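PDB 5D6A: predicted ATPase of the ABC class from Vibrio vulnificus, which probably binds and hydrolyses ATP as an ABC-class ATPase, and is captured here with the non-hydrolysable ATP analogue AMP-PNP. Local coordinates for residues I215-A220 with K271-N276; H121-L126 with D224-D229. One frame throughout, in Å; residues are numbered along the deposited sequence.

Interaction 1 of 2, residues I215-A220 with K271-N276. With ANP (phosphoaminophosphonic acid-adenylate ester), chain C.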
ATOM      1  N   ILE A 215      15.505 -18.779 -12.702  1.00 41.46           N
ATOM      2  CA  ILE A 215      15.144 -17.510 -13.313  1.00 41.15           C
ATOM      3  C   ILE A 215      14.568 -16.660 -12.183  1.00 39.83           C
ATOM      4  O   ILE A 215      13.444 -16.883 -11.729  1.00 39.09           O
ATOM      5  CB  ILE A 215      14.148 -17.687 -14.470  1.00 41.82           C
ATOM      6  CG1 ILE A 215      14.770 -18.571 -15.554  1.00 43.12           C
ATOM      7  CG2 ILE A 215      13.775 -16.337 -15.063  1.00 43.14           C
ATOM      8  CD1 ILE A 215      13.887 -18.784 -16.764  1.00 44.83           C
ATOM      9  N   LEU A 216      15.363 -15.696 -11.727  1.00 39.44           N
ATOM     10  CA  LEU A 216      14.995 -14.834 -10.603  1.00 38.39           C
ATOM     11  C   LEU A 216      14.065 -13.652 -10.943  1.00 38.75           C
ATOM     12  O   LEU A 216      13.052 -13.465 -10.273  1.00 37.96           O
ATOM     13  CB  LEU A 216      16.266 -14.313  -9.920  1.00 38.86           C
ATOM     14  CG  LEU A 216      17.313 -15.374  -9.555  1.00 38.94           C
ATOM     15  CD1 LEU A 216      18.522 -14.732  -8.891  1.00 39.74           C
ATOM     16  CD2 LEU A 216      16.722 -16.447  -8.661  1.00 38.12           C
ATOM     17  N   PRO A 217      14.395 -12.856 -11.981  1.00 39.62           N
ATOM     18  CA  PRO A 217      13.547 -11.697 -12.292  1.00 40.68           C
ATOM     19  C   PRO A 217      12.141 -12.053 -12.768  1.00 40.39           C
ATOM     20  O   PRO A 217      11.960 -13.057 -13.461  1.00 39.49           O
ATOM     21  CB  PRO A 217      14.310 -11.006 -13.425  1.00 42.56           C
ATOM     22  CG  PRO A 217      15.024 -12.116 -14.105  1.00 42.56           C
ATOM     23  CD  PRO A 217      15.450 -13.036 -12.994  1.00 40.86           C
ATOM     24  N   ARG A 218      11.165 -11.219 -12.397  1.00 39.91           N
ATOM     25  CA  ARG A 218       9.777 -11.426 -12.791  1.00 39.16           C
ATOM     26  C   ARG A 218       9.524 -10.588 -14.039  1.00 41.02           C
ATOM     27  O   ARG A 218      10.362  -9.765 -14.403  1.00 41.86           O
ATOM     28  CB  ARG A 218       8.812 -11.022 -11.668  1.00 38.67           C
ATOM     29  CG  ARG A 218       9.221 -11.459 -10.262  1.00 37.56           C
ATOM     30  CD  ARG A 218       9.835 -12.854 -10.208  1.00 36.83           C
ATOM     31  NE  ARG A 218       8.950 -13.916 -10.668  1.00 36.34           N
ATOM     32  CZ  ARG A 218       9.347 -15.161 -10.927  1.00 36.43           C
ATOM     33  NH1 ARG A 218      10.627 -15.504 -10.810  1.00 36.86           N
ATOM     34  NH2 ARG A 218       8.467 -16.065 -11.334  1.00 36.81           N
ATOM     35  N   VAL A 219       8.382 -10.782 -14.695  1.00 41.53           N
ATOM     36  CA  VAL A 219       8.094 -10.020 -15.918  1.00 44.41           C
ATOM     37  C   VAL A 219       8.055  -8.522 -15.631  1.00 45.71           C
ATOM     38  O   VAL A 219       8.530  -7.716 -16.434  1.00 48.24           O
ATOM     39  CB  VAL A 219       6.781 -10.453 -16.627  1.00 45.20           C
ATOM     40  CG1 VAL A 219       6.809 -11.939 -16.956  1.00 44.63           C
ATOM     41  CG2 VAL A 219       5.555 -10.127 -15.795  1.00 44.95           C
ATOM     42  N   ALA A 220       7.504  -8.158 -14.477  1.00 44.98           N
ATOM     43  CA  ALA A 220       7.398  -6.757 -14.087  1.00 46.13           C
ATOM     44  C   ALA A 220       7.214  -6.642 -12.581  1.00 45.06           C
ATOM     45  O   ALA A 220       7.121  -7.651 -11.881  1.00 43.18           O
ATOM     46  CB  ALA A 220       6.239  -6.097 -14.816  1.00 47.34           C
ATOM     47  N   LYS A 271      20.465  -6.946  -7.406  1.00 46.18           N
ATOM     48  CA  LYS A 271      20.597  -7.244  -5.976  1.00 45.04           C
ATOM     49  C   LYS A 271      19.243  -7.525  -5.336  1.00 45.21           C
ATOM     50  O   LYS A 271      19.087  -8.522  -4.631  1.00 44.77           O
ATOM     51  CB  LYS A 271      21.298  -6.105  -5.235  1.00 45.28           C
ATOM     52  CG  LYS A 271      22.678  -5.761  -5.784  1.00 46.57           C
ATOM     53  CD  LYS A 271      23.377  -4.674  -4.974  1.00 47.30           C
ATOM     54  CE  LYS A 271      22.669  -3.327  -5.032  1.00 47.30           C
ATOM     55  NZ  LYS A 271      22.609  -2.777  -6.413  1.00 48.28           N
ATOM     56  N   SER A 272      18.269  -6.647  -5.570  1.00 46.82           N
ATOM     57  CA  SER A 272      16.923  -6.843  -5.023  1.00 45.62           C
ATOM     58  C   SER A 272      16.273  -8.076  -5.608  1.00 43.96           C
ATOM     59  O   SER A 272      15.599  -8.814  -4.895  1.00 44.84           O
ATOM     60  CB  SER A 272      16.018  -5.641  -5.287  1.00 48.15           C
ATOM     61  OG  SER A 272      16.348  -4.554  -4.449  1.00 51.62           O
ATOM     62  N   THR A 273      16.468  -8.296  -6.905  1.00 43.25           N
ATOM     63  CA  THR A 273      15.888  -9.455  -7.577  1.00 42.02           C
ATOM     64  C   THR A 273      16.353 -10.751  -6.914  1.00 41.54           C
ATOM     65  O   THR A 273      15.566 -11.688  -6.746  1.00 41.71           O
ATOM     66  CB  THR A 273      16.240  -9.471  -9.074  1.00 42.65           C
ATOM     67  OG1 THR A 273      15.746  -8.275  -9.689  1.00 42.65           O
ATOM     68  CG2 THR A 273      15.627 -10.682  -9.763  1.00 42.00           C
ATOM     69  N   LEU A 274      17.627 -10.800  -6.536  1.00 41.35           N
ATOM     70  CA  LEU A 274      18.169 -11.971  -5.860  1.00 41.36           C
ATOM     71  C   LEU A 274      17.547 -12.099  -4.471  1.00 41.41           C
ATOM     72  O   LEU A 274      17.090 -13.174  -4.088  1.00 41.59           O
ATOM     73  CB  LEU A 274      19.696 -11.890  -5.750  1.00 41.70           C
ATOM     74  CG  LEU A 274      20.388 -12.998  -4.940  1.00 41.06           C
ATOM     75  CD1 LEU A 274      20.017 -14.381  -5.450  1.00 40.79           C
ATOM     76  CD2 LEU A 274      21.895 -12.812  -4.958  1.00 42.56           C
ATOM     77  N   LEU A 275      17.524 -10.994  -3.729  1.00 41.78           N
ATOM     78  CA  LEU A 275      16.964 -10.988  -2.379  1.00 40.76           C
ATOM     79  C   LEU A 275      15.472 -11.300  -2.417  1.00 38.99           C
ATOM     80  O   LEU A 275      14.962 -12.030  -1.571  1.00 37.89           O
ATOM     81  CB  LEU A 275      17.203  -9.635  -1.702  1.00 41.53           C
ATOM     82  CG  LEU A 275      16.821  -9.541  -0.221  1.00 41.26           C
ATOM     83  CD1 LEU A 275      17.662 -10.500   0.607  1.00 41.44           C
ATOM     84  CD2 LEU A 275      16.978  -8.119   0.298  1.00 41.61           C
ATOM     85  N   ASN A 276      14.776 -10.744  -3.404  1.00 38.81           N
ATOM     86  CA  ASN A 276      13.345 -10.988  -3.555  1.00 39.20           C
ATOM     87  C   ASN A 276      13.043 -12.470  -3.739  1.00 39.24           C
ATOM     88  O   ASN A 276      12.076 -12.986  -3.181  1.00 39.61           O
ATOM     89  CB  ASN A 276      12.772 -10.186  -4.727  1.00 39.22           C
ATOM     90  CG  ASN A 276      12.717  -8.695  -4.445  1.00 39.55           C
ATOM     91  OD1 ASN A 276      12.743  -8.261  -3.292  1.00 38.63           O
ATOM     92  ND2 ASN A 276      12.624  -7.902  -5.504  1.00 40.39           N
TER
HETATM   93  PG  ANP C 602      18.300  -2.620  -5.143  1.00 71.51           P
HETATM   94  O1G ANP C 602      18.453  -3.850  -4.284  1.00 74.06           O
HETATM   95  O2G ANP C 602      17.074  -1.799  -4.814  1.00 68.07           O
HETATM   96  O3G ANP C 602      19.581  -1.829  -5.248  1.00 69.16           O
HETATM   97  PB  ANP C 602      19.244  -3.380  -7.960  1.00 53.29           P
HETATM   98  O1B ANP C 602      20.291  -4.324  -7.452  1.00 55.36           O
HETATM   99  O2B ANP C 602      19.677  -1.974  -8.305  1.00 54.93           O
HETATM  100  N3B ANP C 602      17.977  -3.248  -6.751  1.00 63.32           N
HETATM  101  PA  ANP C 602      17.217  -4.745  -9.369  1.00 50.88           P
HETATM  102  O1A ANP C 602      17.352  -6.233  -9.192  1.00 51.22           O
HETATM  103  O2A ANP C 602      16.269  -3.986  -8.475  1.00 53.57           O
HETATM  104  O3A ANP C 602      18.672  -4.061  -9.301  1.00 50.93           O
HETATM  105  O5' ANP C 602      16.785  -4.443 -10.884  1.00 50.94           O
HETATM  106  C5' ANP C 602      17.511  -5.001 -11.970  1.00 50.24           C
HETATM  107  C4' ANP C 602      16.628  -5.057 -13.210  1.00 50.92           C
HETATM  108  O4' ANP C 602      17.143  -6.057 -14.093  1.00 50.02           O
HETATM  109  C3' ANP C 602      15.187  -5.445 -12.907  1.00 52.08           C
HETATM  110  O3' ANP C 602      14.293  -4.735 -13.775  1.00 52.69           O
HETATM  111  C2' ANP C 602      15.134  -6.934 -13.166  1.00 50.44           C
HETATM  112  O2' ANP C 602      13.862  -7.340 -13.682  1.00 51.17           O
HETATM  113  C1' ANP C 602      16.262  -7.179 -14.164  1.00 49.48           C
HETATM  114  N9  ANP C 602      17.009  -8.424 -13.860  1.00 50.15           N
HETATM  115  C8  ANP C 602      17.465  -8.822 -12.652  1.00 48.80           C
HETATM  116  N7  ANP C 602      18.100 -10.018 -12.757  1.00 49.02           N
HETATM  117  C5  ANP C 602      18.059 -10.394 -14.047  1.00 50.00           C
HETATM  118  C6  ANP C 602      18.538 -11.547 -14.843  1.00 50.74           C
HETATM  119  N6  ANP C 602      19.210 -12.562 -14.254  1.00 52.07           N
HETATM  120  N1  ANP C 602      18.283 -11.551 -16.172  1.00 53.35           N
HETATM  121  C2  ANP C 602      17.614 -10.544 -16.775  1.00 53.51           C
HETATM  122  N3  ANP C 602      17.153  -9.469 -16.102  1.00 53.15           N
HETATM  123  C4  ANP C 602      17.341  -9.340 -14.767  1.00 50.61           C
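The alpha-phosphate oxygen O1A of ANP is gripped twice by T273: the hydroxyl OG1 donates to it at 2.6 Å and the backbone N at 3.2 Å. The methyl CG2 on the same CB is turned to the other segment, where it lies against the L216-P217 peptide link and packs 3.7 Å from L216 CB. Because chi1 of -59° places CG2 anti to its own backbone N, one branch of the threonine faces protein and the other faces phosphate. P217 then carries the contact on to the base. Its CG sits 3.5 Å from ANP C5, over a face of the adenine, while CB lies nearer the ribose side of the purine. L216 and L274 run alongside each other, pointing the same way, and meet through their CD1 atoms at 3.8 Å.

At the start of the helix, K271 N reaches ANP O1B at 2.6 Å. The lysine chain bends at chi3 and chi4, which curls NZ back to the same oxygen at 3.0 Å; NZ also bonds to G266 O. This is consistent with a Walker A P-loop, with G270 N and F268 N adding further donors to the nucleotide. Positive charge and helix-start amides would thus be expected to stabilise the phosphates, whereas on this side the adenine is met by apolar contact, in which the proline takes part.

Interaction 2 of 2, residues H121-L126 with D224-D229. With ANP (phosphoaminophosphonic acid-adenylate ester), chain C.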
ATOM      1  N   HIS A 121      -3.576 -20.072  -5.585  1.00 48.07           N
ATOM      2  CA  HIS A 121      -2.537 -19.244  -4.974  1.00 49.87           C
ATOM      3  C   HIS A 121      -1.414 -18.842  -5.923  1.00 49.02           C
ATOM      4  O   HIS A 121      -0.249 -18.763  -5.522  1.00 51.08           O
ATOM      5  CB  HIS A 121      -1.980 -19.980  -3.758  1.00 50.98           C
ATOM      6  CG  HIS A 121      -3.050 -20.514  -2.864  1.00 52.30           C
ATOM      7  ND1 HIS A 121      -3.569 -21.781  -3.011  1.00 52.36           N
ATOM      8  CD2 HIS A 121      -3.747 -19.935  -1.857  1.00 53.73           C
ATOM      9  CE1 HIS A 121      -4.519 -21.971  -2.115  1.00 53.83           C
ATOM     10  NE2 HIS A 121      -4.646 -20.867  -1.400  1.00 54.33           N
ATOM     11  N   GLY A 122      -1.776 -18.572  -7.174  1.00 46.04           N
ATOM     12  CA  GLY A 122      -0.818 -18.125  -8.178  1.00 44.68           C
ATOM     13  C   GLY A 122       0.390 -19.016  -8.382  1.00 42.58           C
ATOM     14  O   GLY A 122       0.257 -20.208  -8.673  1.00 41.08           O
ATOM     15  N   GLN A 123       1.573 -18.433  -8.207  1.00 41.72           N
ATOM     16  CA  GLN A 123       2.836 -19.139  -8.422  1.00 41.41           C
ATOM     17  C   GLN A 123       3.310 -20.000  -7.252  1.00 39.98           C
ATOM     18  O   GLN A 123       4.316 -20.700  -7.378  1.00 40.03           O
ATOM     19  CB  GLN A 123       3.932 -18.125  -8.769  1.00 42.45           C
ATOM     20  CG  GLN A 123       3.614 -17.296  -9.994  1.00 43.80           C
ATOM     21  CD  GLN A 123       3.488 -18.139 -11.241  1.00 43.94           C
ATOM     22  OE1 GLN A 123       2.421 -18.204 -11.849  1.00 44.95           O
ATOM     23  NE2 GLN A 123       4.563 -18.825 -11.605  1.00 43.91           N
ATOM     24  N   THR A 124       2.599 -19.961  -6.129  1.00 38.79           N
ATOM     25  CA  THR A 124       3.006 -20.731  -4.952  1.00 38.96           C
ATOM     26  C   THR A 124       2.128 -21.944  -4.674  1.00 37.96           C
ATOM     27  O   THR A 124       1.014 -22.059  -5.180  1.00 38.04           O
ATOM     28  CB  THR A 124       3.012 -19.856  -3.678  1.00 39.22           C
ATOM     29  OG1 THR A 124       1.713 -19.288  -3.479  1.00 39.00           O
ATOM     30  CG2 THR A 124       4.042 -18.740  -3.790  1.00 40.72           C
ATOM     31  N   VAL A 125       2.666 -22.847  -3.861  1.00 38.27           N
ATOM     32  CA  VAL A 125       1.974 -24.047  -3.432  1.00 38.86           C
ATOM     33  C   VAL A 125       1.854 -23.936  -1.918  1.00 39.43           C
ATOM     34  O   VAL A 125       2.836 -24.109  -1.195  1.00 40.80           O
ATOM     35  CB  VAL A 125       2.760 -25.314  -3.802  1.00 39.96           C
ATOM     36  CG1 VAL A 125       2.034 -26.560  -3.305  1.00 40.04           C
ATOM     37  CG2 VAL A 125       2.983 -25.371  -5.307  1.00 40.57           C
ATOM     38  N   LEU A 126       0.652 -23.634  -1.441  1.00 38.59           N
ATOM     39  CA  LEU A 126       0.424 -23.446  -0.017  1.00 38.88           C
ATOM     40  C   LEU A 126      -0.417 -24.554   0.590  1.00 38.23           C
ATOM     41  O   LEU A 126      -1.109 -25.284  -0.115  1.00 37.71           O
ATOM     42  CB  LEU A 126      -0.278 -22.104   0.214  1.00 39.79           C
ATOM     43  CG  LEU A 126       0.432 -20.855  -0.316  1.00 40.22           C
ATOM     44  CD1 LEU A 126      -0.447 -19.629  -0.130  1.00 40.96           C
ATOM     45  CD2 LEU A 126       1.780 -20.654   0.358  1.00 41.07           C
ATOM     46  N   ASP A 224       3.976 -11.585 -10.657  1.00 36.68           N
ATOM     47  CA  ASP A 224       4.843 -12.566 -10.000  1.00 35.98           C
ATOM     48  C   ASP A 224       5.332 -13.684 -10.940  1.00 36.03           C
ATOM     49  O   ASP A 224       6.041 -14.592 -10.500  1.00 35.76           O
ATOM     50  CB  ASP A 224       4.117 -13.172  -8.791  1.00 35.04           C
ATOM     51  CG  ASP A 224       5.062 -13.895  -7.831  1.00 34.69           C
ATOM     52  OD1 ASP A 224       6.215 -13.443  -7.654  1.00 33.90           O
ATOM     53  OD2 ASP A 224       4.641 -14.909  -7.232  1.00 34.69           O
ATOM     54  N   LEU A 225       4.957 -13.621 -12.219  1.00 37.27           N
ATOM     55  CA  LEU A 225       5.395 -14.623 -13.204  1.00 38.08           C
ATOM     56  C   LEU A 225       6.833 -14.336 -13.620  1.00 38.72           C
ATOM     57  O   LEU A 225       7.283 -13.199 -13.519  1.00 39.79           O
ATOM     58  CB  LEU A 225       4.473 -14.633 -14.430  1.00 39.62           C
ATOM     59  CG  LEU A 225       3.102 -15.305 -14.281  1.00 39.26           C
ATOM     60  CD1 LEU A 225       2.330 -14.790 -13.078  1.00 38.73           C
ATOM     61  CD2 LEU A 225       2.298 -15.107 -15.557  1.00 41.18           C
ATOM     62  N   PRO A 226       7.555 -15.360 -14.106  1.00 39.34           N
ATOM     63  CA  PRO A 226       8.960 -15.183 -14.476  1.00 40.32           C
ATOM     64  C   PRO A 226       9.197 -14.483 -15.806  1.00 43.08           C
ATOM     65  O   PRO A 226       8.389 -14.599 -16.726  1.00 43.31           O
ATOM     66  CB  PRO A 226       9.470 -16.617 -14.573  1.00 39.59           C
ATOM     67  CG  PRO A 226       8.282 -17.392 -15.024  1.00 39.44           C
ATOM     68  CD  PRO A 226       7.088 -16.731 -14.386  1.00 39.25           C
HETATM   69  N   MSE A 227      10.321 -13.781 -15.893  1.00 45.74           N
HETATM   70  CA  MSE A 227      10.717 -13.084 -17.109  1.00 49.69           C
HETATM   71  C   MSE A 227      11.235 -14.093 -18.090  1.00 52.71           C
HETATM   72  O   MSE A 227      12.061 -14.939 -17.734  1.00 51.42           O
HETATM   73  CB  MSE A 227      11.840 -12.104 -16.776  1.00 50.43           C
HETATM   74  CG  MSE A 227      12.344 -11.326 -17.990  1.00 52.72           C
HETATM   75 SE   MSE A 227      13.948 -10.302 -17.477  1.00 53.94          SE
HETATM   76  CE  MSE A 227      13.016  -8.746 -16.706  1.00 53.14           C
ATOM     77  N   LYS A 228      10.750 -14.031 -19.329  1.00 57.46           N
ATOM     78  CA  LYS A 228      11.231 -14.939 -20.363  1.00 61.31           C
ATOM     79  C   LYS A 228      12.420 -14.252 -21.027  1.00 64.01           C
ATOM     80  O   LYS A 228      12.433 -13.026 -21.175  1.00 65.17           O
ATOM     81  CB  LYS A 228      10.142 -15.273 -21.392  1.00 63.96           C
ATOM     82  CG  LYS A 228       9.801 -14.159 -22.373  1.00 68.05           C
ATOM     83  CD  LYS A 228       8.800 -14.634 -23.416  1.00 71.09           C
ATOM     84  CE  LYS A 228       8.643 -13.631 -24.552  1.00 73.74           C
ATOM     85  NZ  LYS A 228       8.180 -12.295 -24.087  1.00 73.47           N
ATOM     86  N   ASP A 229      13.414 -15.040 -21.421  1.00 65.48           N
ATOM     87  CA  ASP A 229      14.634 -14.512 -22.034  1.00 67.96           C
ATOM     88  C   ASP A 229      15.392 -13.673 -21.009  1.00 64.99           C
ATOM     89  O   ASP A 229      15.636 -12.485 -21.213  1.00 66.89           O
ATOM     90  CB  ASP A 229      14.336 -13.690 -23.300  1.00 71.69           C
ATOM     91  CG  ASP A 229      13.618 -14.498 -24.375  1.00 74.62           C
ATOM     92  OD1 ASP A 229      13.304 -13.917 -25.437  1.00 77.17           O
ATOM     93  OD2 ASP A 229      13.365 -15.705 -24.164  1.00 74.22           O
TER
HETATM   94  PG  ANP C 602      18.300  -2.620  -5.143  1.00 71.51           P
HETATM   95  O1G ANP C 602      18.453  -3.850  -4.284  1.00 74.06           O
HETATM   96  O2G ANP C 602      17.074  -1.799  -4.814  1.00 68.07           O
HETATM   97  O3G ANP C 602      19.581  -1.829  -5.248  1.00 69.16           O
HETATM   98  PB  ANP C 602      19.244  -3.380  -7.960  1.00 53.29           P
HETATM   99  O1B ANP C 602      20.291  -4.324  -7.452  1.00 55.36           O
HETATM  100  O2B ANP C 602      19.677  -1.974  -8.305  1.00 54.93           O
HETATM  101  N3B ANP C 602      17.977  -3.248  -6.751  1.00 63.32           N
HETATM  102  PA  ANP C 602      17.217  -4.745  -9.369  1.00 50.88           P
HETATM  103  O1A ANP C 602      17.352  -6.233  -9.192  1.00 51.22           O
HETATM  104  O2A ANP C 602      16.269  -3.986  -8.475  1.00 53.57           O
HETATM  105  O3A ANP C 602      18.672  -4.061  -9.301  1.00 50.93           O
HETATM  106  O5' ANP C 602      16.785  -4.443 -10.884  1.00 50.94           O
HETATM  107  C5' ANP C 602      17.511  -5.001 -11.970  1.00 50.24           C
HETATM  108  C4' ANP C 602      16.628  -5.057 -13.210  1.00 50.92           C
HETATM  109  O4' ANP C 602      17.143  -6.057 -14.093  1.00 50.02           O
HETATM  110  C3' ANP C 602      15.187  -5.445 -12.907  1.00 52.08           C
HETATM  111  O3' ANP C 602      14.293  -4.735 -13.775  1.00 52.69           O
HETATM  112  C2' ANP C 602      15.134  -6.934 -13.166  1.00 50.44           C
HETATM  113  O2' ANP C 602      13.862  -7.340 -13.682  1.00 51.17           O
HETATM  114  C1' ANP C 602      16.262  -7.179 -14.164  1.00 49.48           C
HETATM  115  N9  ANP C 602      17.009  -8.424 -13.860  1.00 50.15           N
HETATM  116  C8  ANP C 602      17.465  -8.822 -12.652  1.00 48.80           C
HETATM  117  N7  ANP C 602      18.100 -10.018 -12.757  1.00 49.02           N
HETATM  118  C5  ANP C 602      18.059 -10.394 -14.047  1.00 50.00           C
HETATM  119  C6  ANP C 602      18.538 -11.547 -14.843  1.00 50.74           C
HETATM  120  N6  ANP C 602      19.210 -12.562 -14.254  1.00 52.07           N
HETATM  121  N1  ANP C 602      18.283 -11.551 -16.172  1.00 53.35           N
HETATM  122  C2  ANP C 602      17.614 -10.544 -16.775  1.00 53.51           C
HETATM  123  N3  ANP C 602      17.153  -9.469 -16.102  1.00 53.15           N
HETATM  124  C4  ANP C 602      17.341  -9.340 -14.767  1.00 50.61           C
HETATM  125  O   HOH W   1       2.000 -15.909  -7.125  1.00 24.69           O
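Q123 bends at chi2 (-62°) after a chi1 of -58°, and D224 extends its carboxylate with CG anti to the backbone N (chi1 -164°); together these torsions lay the two side chains alongside, heading opposite ways. D224 OD2 comes 3.6 Å from Q123 CB, and the amide and carboxylate planes stand nearly perpendicular. A water joins the backbone N of Q123 to D224 OD2: it accepts from Q123 N at 2.8 Å and donates to D224 OD2 at 2.8 Å.

Beyond the bend, the Q123 amide runs across the end of L225 at about a right angle, with OE1 3.6 Å from L225 CD1. Its NE2 bonds to D289, just as D224 OD1 makes a salt bridge to R291, so both polar ends are tied to the neighbouring 289-291 region. Q123 itself sits in a type II' turn from H121 to T124, with G122 at the position where positive phi suits glycine. H121 O closes this turn by accepting T124 N at 3.1 Å and also T124 OG1 at 2.9 Å, the hydroxyl lying in the carbonyl plane. The strand that follows pairs antiparallel with 284-285.

Further along the second segment, the selenium of M227, a selenomethionine, lies 3.6 Å from ANP N3 on the same side of the adenine as P217. One short segment therefore runs from the turn to the nucleotide. Between 121-126 and 224-229 the contact is one water and a few van der Waals touches; the firmer bonds go to strand 284-285, D289 and R291, and the charge of the D224 carboxylate is probably balanced mainly by R291.

How the interactions relate
Interaction 1 is buried beside the nucleotide; interaction 2 is made by more exposed residues, about 11 Å away between centres. They are neighbours in space because 215-220 and 224-229 run next to each other: V219 N probably bonds to L225 O, R218 NH2 to D224 O, and P217 pairs by backbone with M227. P217 and M227 both touch ANP, one from each contact. Their chemistry follows their place. Residues 271-276 bring helix amides and a lysine to phosphate, with L274 and the T273 methyl packed on L216 and P217, whereas 121-126 meets its partner through water and glancing side chains, with the amide of Q123 bonded to D289 and the carboxylate of D224 to R291.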